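Long-range contacts in putative lipoprotein (Parabacteroides distasonis, PDB 4FVS), which is of unknown function but, as a putative exported lipoprotein of the LolA/LolB clan with a YmcC-like fold, may bind lipid: residues 4-8 and 105-109; 41-45 and 69-73; 94-99 and 125-131. All blocks are in the same frame, centred on the assembly; numbering follows the deposited sequence.

In the fold
From the N terminus, the disulfide-tethered residues 4-8 meet residues 105-109 in interaction 1, closing a loop of some hundred residues that brings the two irregular segments together beside the beta-rich body. Interaction 2 falls within that loop: residues 41-45 pair with 69-73 where the hairpin of strands 44-54 and 60-71 ends, and it touches interaction 1 through the disulfide between Cys-4 and Cys-70. Further along, interaction 3 closes a loop of 25 residues between 94-99 and 125-131, an antiparallel strand pair. Its segments alternate with those of interaction 1, so these two cross, and their centres lie about 28 Å apart on opposite sides of the chain's centre.

Interaction 1. Residues 4-8 and 105-109; sequences CTFFF and YPNPY
Phe-7 and Asn-107 cross at about a right angle where two loops meet, the N-terminal one, in which Phe-7 is the centre of an inverse gamma turn, and one that folds into an Asx turn at Asn-107. The phenyl edge does the touching: CB of Asn-107 lies in the ring plane, 3.7 Å from CZ of Phe-7, while the amide plane is turned 67° from the ring. Asn-107 OD1 also sits at this edge, near the ring plane, 3.6 Å from Phe-7 CZ, so a carbonyl oxygen meets the electropositive rim of the phenyl. With its CG anti to the carbonyl carbon (chi1 -65°), Phe-7 also brings CZ to 4.3 Å from CD of Pro-108, and Tyr-187 meets its ring edge-to-face. A flat apolar ring suits this buried place among Asn-107, Pro-108 and Tyr-187. Asparagine suits the turn because its short side chain can bring a carbonyl back to the backbone N two residues on, while ND2 faces the other loop and shares a water with the backbone N of Thr-5, the latter bond weak. OD1 accepts a hydrogen bond from the backbone N of Tyr-109 at 3.1 Å, the donor standing 59° out of the carbonyl plane.

Interaction 2. Residues 41-45 and 69-73; sequences LPSGQ and YCQNG
This contact is the open end of an antiparallel beta hairpin, where the chain entering strand 44-54 lies beside the end of strand 60-71. Ser-43, in the tight turn leading into the first of these strands, and Asn-72, just past the second, are joined by a straight backbone bond, Asn-72 N to Ser-43 O at 2.9 Å. A second, from Cys-70 N to Gln-45 O, is 2.8 Å long. Between them Gly-44 faces Cys-70, its CA 3.2 Å from Cys-70 O in a CA-H...O contact. Glycine suits this place: its backbone is extended with positive phi (155°), and a beta carbon would run into that same carbonyl.

The side chains add one polar link between the turn and the strand end. Ser-43 holds OG between its backbone N and carbonyl carbon (chi1 56°), from where the hydroxyl donates to Gln-71 OE1 at 3.1 Å. It arrives 54° out of the amide's carbonyl plane, above the group. Gln-71 starts away from the neighbouring segment, but its chain bends at chi2 and returns the amide to the serine, a reach that a long, flexible residue can make. Replacing Ser-43 by an alanine removes the hydroxyl, which is likely to leave Gln-71 OE1 without this donor and its amide freer to turn, while the backbone bond to Asn-72 need not change.

Gln-45 spends its polar end elsewhere, giving NE2 to Gln-10 OE1. Cys-70 is buried, as befits a half-cystine, and its disulfide to Cys-4 ties the N-terminal loop to this hairpin. The CB of Cys-70 packs 3.8 Å from the backbone N of Gln-45.

Interaction 3. Residues 94-99 and 125-131; sequences TNVDIT and VKIYDKK
Val-96 and Ile-127 interlock on one face of an antiparallel strand pair, the short strand 96-98 running against 125-129. Val-96 turns CG1 anti to its backbone N (chi1 179°), which carries this methyl across to Ile-127 CG1 at 3.5 Å. Ile-98, two residues on along the same strand, also meets it, CD1 to CD1 at 3.9 Å, so that Ile-127 fits the notch between the two. Ile-98 also turns its CG2 branch to meet CG2 of Val-125 at 3.7 Å. Valine and isoleucine suit this row, since their beta-branching favours extended backbone and sets broad apolar surfaces beside it.

The opposite face, with Asp-97 and Tyr-128, is more polar. These two form a hydrogen-bonded pair, with backbone bonds in both directions, and lie side by side with carboxylate and ring planes 22° apart. Asp-97 CB rests off-centre over the tyrosine ring in a CH-pi contact, 4.2 Å from its centroid. The Lys-130 chain crosses Asp-97 obliquely, its CD 3.5 Å from OD2, and its NZ makes a long salt bridge to the same oxygen, at 3.9 Å. At the far end, Thr-99 OG1 accepts a hydrogen bond from the backbone N of Lys-126 at 2.8 Å, so the hydroxyl stands in for a main-chain carbonyl where the short strand runs out.

Strand 96-98 lies at the outside of the strand order in this chain. Its partner bonds on its remaining side to strand 132-154, whose Asp-138 takes the ammonium of Lys-126, while Leu-83 and Met-92, in loops, pack on Ile-98.

Interaction 1. Residues 4-8 and 105-109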
ATOM      1  N   CYS A   4       7.038   9.938  16.769  1.00 88.62           N
ATOM      2  CA  CYS A   4       6.271   9.079  15.866  1.00 82.90           C
ATOM      3  C   CYS A   4       6.931   9.096  14.488  1.00 79.49           C
ATOM      4  O   CYS A   4       6.969  10.144  13.834  1.00 78.59           O
ATOM      5  CB  CYS A   4       4.802   9.509  15.799  1.00 82.91           C
ATOM      6  SG  CYS A   4       3.718   8.370  14.879  1.00 82.92           S
ATOM      7  N   THR A   5       7.485   7.932  14.067  1.00 71.31           N
ATOM      8  CA  THR A   5       8.096   7.721  12.752  1.00 68.06           C
ATOM      9  C   THR A   5       6.964   7.625  11.725  1.00 67.66           C
ATOM     10  O   THR A   5       6.031   6.833  11.901  1.00 66.59           O
ATOM     11  CB  THR A   5       8.994   6.489  12.758  1.00 73.65           C
ATOM     12  OG1 THR A   5       9.877   6.554  13.871  1.00 79.52           O
ATOM     13  CG2 THR A   5       9.794   6.342  11.487  1.00 70.14           C
ATOM     14  N   PHE A   6       7.027   8.476  10.687  1.00 61.82           N
ATOM     15  CA  PHE A   6       6.023   8.584   9.645  1.00 57.94           C
ATOM     16  C   PHE A   6       6.448   7.751   8.432  1.00 59.03           C
ATOM     17  O   PHE A   6       7.402   8.109   7.742  1.00 61.09           O
ATOM     18  CB  PHE A   6       5.835  10.065   9.286  1.00 61.18           C
ATOM     19  CG  PHE A   6       4.451  10.437   8.829  1.00 61.35           C
ATOM     20  CD1 PHE A   6       3.470  10.772   9.746  1.00 65.23           C
ATOM     21  CD2 PHE A   6       4.139  10.498   7.474  1.00 61.76           C
ATOM     22  CE1 PHE A   6       2.193  11.132   9.318  1.00 65.45           C
ATOM     23  CE2 PHE A   6       2.860  10.857   7.050  1.00 63.24           C
ATOM     24  CZ  PHE A   6       1.899  11.170   7.973  1.00 62.33           C
ATOM     25  N   PHE A   7       5.752   6.628   8.177  1.00 50.25           N
ATOM     26  CA  PHE A   7       6.087   5.750   7.060  1.00 46.24           C
ATOM     27  C   PHE A   7       5.319   6.171   5.791  1.00 51.07           C
ATOM     28  O   PHE A   7       4.569   5.382   5.214  1.00 50.42           O
ATOM     29  CB  PHE A   7       5.825   4.282   7.424  1.00 44.81           C
ATOM     30  CG  PHE A   7       6.724   3.810   8.538  1.00 47.17           C
ATOM     31  CD1 PHE A   7       8.074   3.574   8.310  1.00 49.43           C
ATOM     32  CD2 PHE A   7       6.228   3.632   9.824  1.00 50.68           C
ATOM     33  CE1 PHE A   7       8.906   3.151   9.338  1.00 52.19           C
ATOM     34  CE2 PHE A   7       7.066   3.214  10.854  1.00 55.65           C
ATOM     35  CZ  PHE A   7       8.403   2.972  10.601  1.00 54.03           C
ATOM     36  N   PHE A   8       5.536   7.422   5.354  1.00 48.35           N
ATOM     37  CA  PHE A   8       4.916   8.019   4.181  1.00 46.94           C
ATOM     38  C   PHE A   8       5.517   9.392   3.936  1.00 54.57           C
ATOM     39  O   PHE A   8       5.903  10.013   4.922  1.00 57.68           O
ATOM     40  CB  PHE A   8       3.402   8.120   4.409  1.00 47.75           C
ATOM     41  CG  PHE A   8       2.538   8.303   3.182  1.00 47.67           C
ATOM     42  CD1 PHE A   8       2.313   7.246   2.303  1.00 46.80           C
ATOM     43  CD2 PHE A   8       1.899   9.511   2.939  1.00 50.40           C
ATOM     44  CE1 PHE A   8       1.512   7.410   1.180  1.00 46.23           C
ATOM     45  CE2 PHE A   8       1.080   9.667   1.824  1.00 51.87           C
ATOM     46  CZ  PHE A   8       0.886   8.613   0.956  1.00 47.04           C
ATOM     47  N   TYR A 105       1.101   0.670  10.828  1.00 50.89           N
ATOM     48  CA  TYR A 105       2.365   0.211  10.311  1.00 50.66           C
ATOM     49  C   TYR A 105       3.355   0.325  11.457  1.00 55.89           C
ATOM     50  O   TYR A 105       3.746   1.429  11.842  1.00 58.34           O
ATOM     51  CB  TYR A 105       2.788   0.973   9.034  1.00 52.97           C
ATOM     52  CG  TYR A 105       2.055   0.488   7.802  1.00 55.65           C
ATOM     53  CD1 TYR A 105       0.761   0.924   7.516  1.00 57.15           C
ATOM     54  CD2 TYR A 105       2.636  -0.433   6.940  1.00 57.15           C
ATOM     55  CE1 TYR A 105       0.064   0.454   6.404  1.00 57.46           C
ATOM     56  CE2 TYR A 105       1.946  -0.918   5.825  1.00 57.78           C
ATOM     57  CZ  TYR A 105       0.658  -0.471   5.562  1.00 68.89           C
ATOM     58  OH  TYR A 105      -0.020  -0.914   4.452  1.00 73.75           O
ATOM     59  N   PRO A 106       3.690  -0.807  12.099  1.00 51.60           N
ATOM     60  CA  PRO A 106       4.620  -0.761  13.236  1.00 52.75           C
ATOM     61  C   PRO A 106       6.018  -0.274  12.832  1.00 57.69           C
ATOM     62  O   PRO A 106       6.429  -0.440  11.694  1.00 56.83           O
ATOM     63  CB  PRO A 106       4.660  -2.219  13.719  1.00 54.63           C
ATOM     64  CG  PRO A 106       3.424  -2.849  13.169  1.00 58.15           C
ATOM     65  CD  PRO A 106       3.257  -2.190  11.826  1.00 52.54           C
ATOM     66  N   ASN A 107       6.711   0.387  13.761  1.00 56.41           N
ATOM     67  CA  ASN A 107       8.056   0.932  13.622  1.00 58.06           C
ATOM     68  C   ASN A 107       9.054  -0.018  14.291  1.00 65.42           C
ATOM     69  O   ASN A 107       9.129  -0.072  15.524  1.00 68.36           O
ATOM     70  CB  ASN A 107       8.122   2.337  14.242  1.00 59.67           C
ATOM     71  CG  ASN A 107       9.488   2.990  14.283  1.00 71.71           C
ATOM     72  OD1 ASN A 107      10.423   2.628  13.548  1.00 63.32           O
ATOM     73  ND2 ASN A 107       9.601   4.016  15.118  1.00 59.17           N
ATOM     74  N   PRO A 108       9.851  -0.754  13.500  1.00 59.93           N
ATOM     75  CA  PRO A 108      10.790  -1.717  14.101  1.00 59.92           C
ATOM     76  C   PRO A 108      12.068  -1.082  14.632  1.00 65.92           C
ATOM     77  O   PRO A 108      12.877  -1.773  15.279  1.00 68.11           O
ATOM     78  CB  PRO A 108      11.104  -2.643  12.946  1.00 60.40           C
ATOM     79  CG  PRO A 108      10.981  -1.763  11.753  1.00 64.93           C
ATOM     80  CD  PRO A 108       9.884  -0.805  12.026  1.00 59.47           C
ATOM     81  N   TYR A 109      12.256   0.220  14.363  1.00 61.93           N
ATOM     82  CA  TYR A 109      13.458   0.956  14.779  1.00 64.62           C
ATOM     83  C   TYR A 109      13.264   1.621  16.137  1.00 71.62           C
ATOM     84  O   TYR A 109      14.243   2.010  16.767  1.00 74.85           O
ATOM     85  CB  TYR A 109      13.845   2.001  13.729  1.00 65.12           C
ATOM     86  CG  TYR A 109      13.930   1.424  12.332  1.00 65.77           C
ATOM     87  CD1 TYR A 109      15.017   0.650  11.944  1.00 69.65           C
ATOM     88  CD2 TYR A 109      12.906   1.627  11.403  1.00 63.23           C
ATOM     89  CE1 TYR A 109      15.108   0.123  10.658  1.00 69.67           C
ATOM     90  CE2 TYR A 109      12.977   1.086  10.120  1.00 62.02           C
ATOM     91  CZ  TYR A 109      14.086   0.338   9.753  1.00 73.49           C
ATOM     92  OH  TYR A 109      14.235  -0.196   8.498  1.00 78.50           O
TER
HETATM   93  O   HOH W   1       7.799   6.075  16.778  1.00 67.75           O

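Interaction 2. Residues 41-45 and 69-73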
ATOM      1  N   LEU A  41      -0.946  18.412  14.057  1.00100.00           N
ATOM      2  CA  LEU A  41      -1.967  18.449  15.105  1.00102.76           C
ATOM      3  C   LEU A  41      -1.292  18.137  16.441  1.00110.11           C
ATOM      4  O   LEU A  41      -0.177  17.602  16.415  1.00108.84           O
ATOM      5  CB  LEU A  41      -3.098  17.433  14.804  1.00 99.57           C
ATOM      6  CG  LEU A  41      -3.699  17.427  13.406  1.00102.46           C
ATOM      7  CD1 LEU A  41      -4.028  16.002  12.960  1.00 98.17           C
ATOM      8  CD2 LEU A  41      -4.894  18.362  13.312  1.00107.38           C
ATOM      9  N   PRO A  42      -1.905  18.415  17.617  1.00110.05           N
ATOM     10  CA  PRO A  42      -1.209  18.107  18.880  1.00111.57           C
ATOM     11  C   PRO A  42      -0.986  16.598  19.098  1.00111.45           C
ATOM     12  O   PRO A  42       0.038  16.218  19.667  1.00110.92           O
ATOM     13  CB  PRO A  42      -2.134  18.691  19.952  1.00117.26           C
ATOM     14  CG  PRO A  42      -3.474  18.784  19.302  1.00120.83           C
ATOM     15  CD  PRO A  42      -3.212  19.062  17.859  1.00114.29           C
ATOM     16  N   SER A  43      -1.916  15.752  18.607  1.00105.07           N
ATOM     17  CA  SER A  43      -1.877  14.286  18.740  1.00101.38           C
ATOM     18  C   SER A  43      -0.848  13.615  17.785  1.00102.10           C
ATOM     19  O   SER A  43      -0.407  12.483  18.035  1.00 99.15           O
ATOM     20  CB  SER A  43      -3.264  13.708  18.479  1.00102.00           C
ATOM     21  OG  SER A  43      -3.765  14.110  17.214  1.00104.70           O
ATOM     22  N   GLY A  44      -0.495  14.324  16.713  1.00 98.69           N
ATOM     23  CA  GLY A  44       0.433  13.863  15.686  1.00 95.92           C
ATOM     24  C   GLY A  44       0.207  14.550  14.353  1.00 98.64           C
ATOM     25  O   GLY A  44      -0.593  15.478  14.259  1.00101.23           O
ATOM     26  N   GLN A  45       0.904  14.098  13.317  1.00 90.85           N
ATOM     27  CA  GLN A  45       0.820  14.700  11.986  1.00 89.42           C
ATOM     28  C   GLN A  45      -0.208  14.007  11.111  1.00 87.22           C
ATOM     29  O   GLN A  45      -0.409  12.811  11.254  1.00 84.63           O
ATOM     30  CB  GLN A  45       2.194  14.610  11.311  1.00 90.42           C
ATOM     31  CG  GLN A  45       2.412  15.618  10.193  1.00102.01           C
ATOM     32  CD  GLN A  45       3.802  15.540   9.636  1.00119.27           C
ATOM     33  OE1 GLN A  45       4.475  16.564   9.449  1.00116.31           O
ATOM     34  NE2 GLN A  45       4.269  14.325   9.363  1.00109.17           N
ATOM     35  N   TYR A  69      -1.553   9.252   8.836  1.00 66.53           N
ATOM     36  CA  TYR A  69      -1.440  10.051  10.055  1.00 70.70           C
ATOM     37  C   TYR A  69      -0.743   9.323  11.202  1.00 70.40           C
ATOM     38  O   TYR A  69      -0.655   8.099  11.220  1.00 64.92           O
ATOM     39  CB  TYR A  69      -2.831  10.537  10.537  1.00 75.64           C
ATOM     40  CG  TYR A  69      -3.818   9.424  10.783  1.00 79.20           C
ATOM     41  CD1 TYR A  69      -3.870   8.774  12.014  1.00 83.09           C
ATOM     42  CD2 TYR A  69      -4.729   9.044   9.804  1.00 78.93           C
ATOM     43  CE1 TYR A  69      -4.777   7.745  12.252  1.00 84.53           C
ATOM     44  CE2 TYR A  69      -5.642   8.015  10.029  1.00 79.56           C
ATOM     45  CZ  TYR A  69      -5.652   7.355  11.252  1.00 90.86           C
ATOM     46  OH  TYR A  69      -6.541   6.333  11.503  1.00 95.14           O
ATOM     47  N   CYS A  70      -0.243  10.133  12.148  1.00 71.65           N
ATOM     48  CA  CYS A  70       0.320   9.773  13.443  1.00 74.21           C
ATOM     49  C   CYS A  70      -0.675  10.170  14.518  1.00 77.66           C
ATOM     50  O   CYS A  70      -1.157  11.305  14.518  1.00 79.41           O
ATOM     51  CB  CYS A  70       1.676  10.431  13.682  1.00 78.50           C
ATOM     52  SG  CYS A  70       3.095   9.403  13.224  1.00 81.89           S
ATOM     53  N   GLN A  71      -0.999   9.250  15.421  1.00 71.02           N
ATOM     54  CA  GLN A  71      -1.877   9.517  16.547  1.00 71.59           C
ATOM     55  C   GLN A  71      -1.278   8.860  17.708  1.00 74.24           C
ATOM     56  O   GLN A  71      -1.203   7.637  17.753  1.00 71.80           O
ATOM     57  CB  GLN A  71      -3.332   9.046  16.332  1.00 71.66           C
ATOM     58  CG  GLN A  71      -4.191   9.926  15.426  1.00 89.06           C
ATOM     59  CD  GLN A  71      -5.292  10.626  16.176  1.00109.80           C
ATOM     60  OE1 GLN A  71      -5.063  11.277  17.206  1.00110.12           O
ATOM     61  NE2 GLN A  71      -6.510  10.539  15.649  1.00 95.85           N
ATOM     62  N   ASN A  72      -0.760   9.672  18.606  1.00 72.89           N
ATOM     63  CA  ASN A  72      -0.197   9.296  19.896  1.00 73.49           C
ATOM     64  C   ASN A  72       0.853   8.176  19.770  1.00 74.11           C
ATOM     65  O   ASN A  72       0.770   7.144  20.443  1.00 73.74           O
ATOM     66  CB  ASN A  72      -1.313   8.897  20.881  1.00 71.46           C
ATOM     67  CG  ASN A  72      -2.325   9.991  21.108  1.00 96.82           C
ATOM     68  OD1 ASN A  72      -2.003  11.191  21.150  1.00 99.38           O
ATOM     69  ND2 ASN A  72      -3.577   9.596  21.254  1.00 86.03           N
ATOM     70  N   GLY A  73       1.840   8.423  18.920  1.00 67.82           N
ATOM     71  CA  GLY A  73       2.982   7.542  18.743  1.00 65.51           C
ATOM     72  C   GLY A  73       2.852   6.403  17.764  1.00 65.46           C
ATOM     73  O   GLY A  73       3.843   5.711  17.528  1.00 65.54           O
TER

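Interaction 3. Residues 94-99 and 125-131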
ATOM      1  N   THR A  94     -12.022   4.321 -13.527  1.00 65.27           N
ATOM      2  CA  THR A  94     -12.082   5.441 -12.581  1.00 66.80           C
ATOM      3  C   THR A  94     -13.327   5.409 -11.680  1.00 71.37           C
ATOM      4  O   THR A  94     -13.336   6.110 -10.661  1.00 71.51           O
ATOM      5  CB  THR A  94     -11.980   6.763 -13.313  1.00 81.69           C
ATOM      6  OG1 THR A  94     -11.147   6.556 -14.450  1.00 80.98           O
ATOM      7  CG2 THR A  94     -11.364   7.845 -12.435  1.00 85.48           C
ATOM      8  N   ASN A  95     -14.332   4.567 -12.005  1.00 68.40           N
ATOM      9  CA  ASN A  95     -15.542   4.406 -11.184  1.00 68.62           C
ATOM     10  C   ASN A  95     -15.288   3.449 -10.034  1.00 66.11           C
ATOM     11  O   ASN A  95     -16.079   3.389  -9.102  1.00 67.07           O
ATOM     12  CB  ASN A  95     -16.725   3.913 -12.014  1.00 72.73           C
ATOM     13  CG  ASN A  95     -17.167   4.869 -13.078  1.00 88.95           C
ATOM     14  OD1 ASN A  95     -17.182   6.098 -12.883  1.00 78.15           O
ATOM     15  ND2 ASN A  95     -17.570   4.303 -14.211  1.00 82.19           N
ATOM     16  N   VAL A  96     -14.180   2.711 -10.093  1.00 57.09           N
ATOM     17  CA  VAL A  96     -13.799   1.753  -9.067  1.00 53.28           C
ATOM     18  C   VAL A  96     -13.286   2.496  -7.824  1.00 58.96           C
ATOM     19  O   VAL A  96     -12.393   3.345  -7.917  1.00 58.98           O
ATOM     20  CB  VAL A  96     -12.774   0.749  -9.603  1.00 53.65           C
ATOM     21  CG1 VAL A  96     -12.358  -0.229  -8.526  1.00 51.98           C
ATOM     22  CG2 VAL A  96     -13.336   0.004 -10.801  1.00 54.31           C
ATOM     23  N   ASP A  97     -13.896   2.200  -6.668  1.00 56.86           N
ATOM     24  CA  ASP A  97     -13.489   2.771  -5.389  1.00 56.30           C
ATOM     25  C   ASP A  97     -13.261   1.645  -4.370  1.00 57.51           C
ATOM     26  O   ASP A  97     -13.630   0.493  -4.616  1.00 57.81           O
ATOM     27  CB  ASP A  97     -14.512   3.799  -4.870  1.00 60.42           C
ATOM     28  CG  ASP A  97     -13.869   4.999  -4.176  1.00 75.59           C
ATOM     29  OD1 ASP A  97     -12.765   4.840  -3.596  1.00 72.93           O
ATOM     30  OD2 ASP A  97     -14.464   6.096  -4.219  1.00 88.99           O
ATOM     31  N   ILE A  98     -12.585   1.970  -3.263  1.00 51.44           N
ATOM     32  CA  ILE A  98     -12.309   1.033  -2.179  1.00 49.35           C
ATOM     33  C   ILE A  98     -12.749   1.704  -0.882  1.00 52.72           C
ATOM     34  O   ILE A  98     -12.575   2.915  -0.711  1.00 52.30           O
ATOM     35  CB  ILE A  98     -10.826   0.567  -2.160  1.00 50.84           C
ATOM     36  CG1 ILE A  98     -10.479  -0.211  -3.456  1.00 51.51           C
ATOM     37  CG2 ILE A  98     -10.547  -0.312  -0.969  1.00 50.46           C
ATOM     38  CD1 ILE A  98      -9.013  -0.583  -3.690  1.00 62.56           C
ATOM     39  N   THR A  99     -13.381   0.914   0.013  1.00 48.85           N
ATOM     40  CA  THR A  99     -13.871   1.380   1.315  1.00 46.82           C
ATOM     41  C   THR A  99     -12.682   1.791   2.175  1.00 50.37           C
ATOM     42  O   THR A  99     -11.592   1.210   2.079  1.00 48.27           O
ATOM     43  CB  THR A  99     -14.722   0.308   1.995  1.00 45.01           C
ATOM     44  OG1 THR A  99     -13.989  -0.909   2.044  1.00 47.54           O
ATOM     45  CG2 THR A  99     -16.033   0.058   1.289  1.00 40.22           C
ATOM     46  N   VAL A 125     -11.750  -4.669   3.216  1.00 60.29           N
ATOM     47  CA  VAL A 125     -12.306  -3.603   2.421  1.00 58.49           C
ATOM     48  C   VAL A 125     -13.281  -4.168   1.383  1.00 59.60           C
ATOM     49  O   VAL A 125     -13.523  -5.371   1.314  1.00 59.71           O
ATOM     50  CB  VAL A 125     -11.174  -2.774   1.762  1.00 60.26           C
ATOM     51  CG1 VAL A 125     -10.256  -2.184   2.825  1.00 59.87           C
ATOM     52  CG2 VAL A 125     -10.393  -3.577   0.715  1.00 58.14           C
ATOM     53  N   LYS A 126     -13.870  -3.271   0.614  1.00 53.88           N
ATOM     54  CA  LYS A 126     -14.713  -3.641  -0.486  1.00 52.53           C
ATOM     55  C   LYS A 126     -14.324  -2.802  -1.696  1.00 54.49           C
ATOM     56  O   LYS A 126     -14.247  -1.569  -1.625  1.00 53.41           O
ATOM     57  CB  LYS A 126     -16.176  -3.507  -0.140  1.00 54.74           C
ATOM     58  CG  LYS A 126     -17.011  -4.493  -0.927  1.00 57.30           C
ATOM     59  CD  LYS A 126     -18.449  -4.420  -0.607  1.00 52.95           C
ATOM     60  CE  LYS A 126     -18.734  -4.818   0.816  1.00 54.52           C
ATOM     61  NZ  LYS A 126     -18.736  -6.273   1.088  1.00 50.27           N
ATOM     62  N   ILE A 127     -13.985  -3.478  -2.778  1.00 49.84           N
ATOM     63  CA  ILE A 127     -13.672  -2.783  -4.021  1.00 49.45           C
ATOM     64  C   ILE A 127     -14.962  -2.858  -4.866  1.00 52.81           C
ATOM     65  O   ILE A 127     -15.547  -3.933  -4.999  1.00 53.67           O
ATOM     66  CB  ILE A 127     -12.400  -3.333  -4.686  1.00 52.20           C
ATOM     67  CG1 ILE A 127     -12.119  -2.655  -6.013  1.00 53.35           C
ATOM     68  CG2 ILE A 127     -12.391  -4.859  -4.800  1.00 54.46           C
ATOM     69  CD1 ILE A 127     -10.649  -2.766  -6.423  1.00 64.41           C
ATOM     70  N   TYR A 128     -15.479  -1.706  -5.296  1.00 47.28           N
ATOM     71  CA  TYR A 128     -16.771  -1.632  -5.976  1.00 47.58           C
ATOM     72  C   TYR A 128     -16.802  -0.544  -7.030  1.00 51.27           C
ATOM     73  O   TYR A 128     -15.958   0.344  -7.013  1.00 49.84           O
ATOM     74  CB  TYR A 128     -17.885  -1.346  -4.921  1.00 49.57           C
ATOM     75  CG  TYR A 128     -17.741  -0.017  -4.194  1.00 50.13           C
ATOM     76  CD1 TYR A 128     -16.922   0.106  -3.077  1.00 50.46           C
ATOM     77  CD2 TYR A 128     -18.410   1.120  -4.638  1.00 53.01           C
ATOM     78  CE1 TYR A 128     -16.747   1.333  -2.435  1.00 50.17           C
ATOM     79  CE2 TYR A 128     -18.252   2.354  -3.999  1.00 54.38           C
ATOM     80  CZ  TYR A 128     -17.411   2.459  -2.901  1.00 58.72           C
ATOM     81  OH  TYR A 128     -17.261   3.677  -2.269  1.00 59.03           O
ATOM     82  N   ASP A 129     -17.854  -0.555  -7.867  1.00 49.62           N
ATOM     83  CA  ASP A 129     -18.131   0.441  -8.893  1.00 51.28           C
ATOM     84  C   ASP A 129     -19.049   1.509  -8.278  1.00 58.59           C
ATOM     85  O   ASP A 129     -20.174   1.202  -7.907  1.00 61.38           O
ATOM     86  CB  ASP A 129     -18.766  -0.270 -10.122  1.00 55.61           C
ATOM     87  CG  ASP A 129     -19.156   0.554 -11.355  1.00 73.19           C
ATOM     88  OD1 ASP A 129     -19.239   1.797 -11.245  1.00 75.28           O
ATOM     89  OD2 ASP A 129     -19.437  -0.059 -12.414  1.00 80.50           O
ATOM     90  N   LYS A 130     -18.556   2.753  -8.145  1.00 55.84           N
ATOM     91  CA  LYS A 130     -19.275   3.921  -7.605  1.00 57.87           C
ATOM     92  C   LYS A 130     -20.642   4.117  -8.260  1.00 67.72           C
ATOM     93  O   LYS A 130     -21.594   4.526  -7.578  1.00 70.07           O
ATOM     94  CB  LYS A 130     -18.446   5.216  -7.800  1.00 60.37           C
ATOM     95  CG  LYS A 130     -17.337   5.408  -6.752  1.00 82.67           C
ATOM     96  CD  LYS A 130     -16.488   6.672  -6.962  1.00 96.52           C
ATOM     97  CE  LYS A 130     -15.237   6.427  -7.786  1.00107.93           C
ATOM     98  NZ  LYS A 130     -14.325   7.601  -7.776  1.00115.47           N
ATOM     99  N   LYS A 131     -20.736   3.809  -9.580  1.00 66.28           N
ATOM    100  CA  LYS A 131     -21.937   3.967 -10.409  1.00 69.78           C
ATOM    101  C   LYS A 131     -22.870   2.736 -10.328  1.00 76.81           C
ATOM    102  O   LYS A 131     -24.079   2.878 -10.585  1.00 81.12           O
ATOM    103  CB  LYS A 131     -21.560   4.236 -11.878  1.00 72.51           C
ATOM    104  CG  LYS A 131     -20.582   5.400 -12.114  1.00 89.63           C
ATOM    105  CD  LYS A 131     -21.214   6.792 -12.138  1.00101.22           C
ATOM    106  CE  LYS A 131     -20.185   7.836 -12.517  1.00114.24           C
ATOM    107  NZ  LYS A 131     -20.801   9.145 -12.887  1.00126.95           N
TER
HETATM  108  O   HOH W   2     -11.559   6.217  -6.552  1.00 53.71           O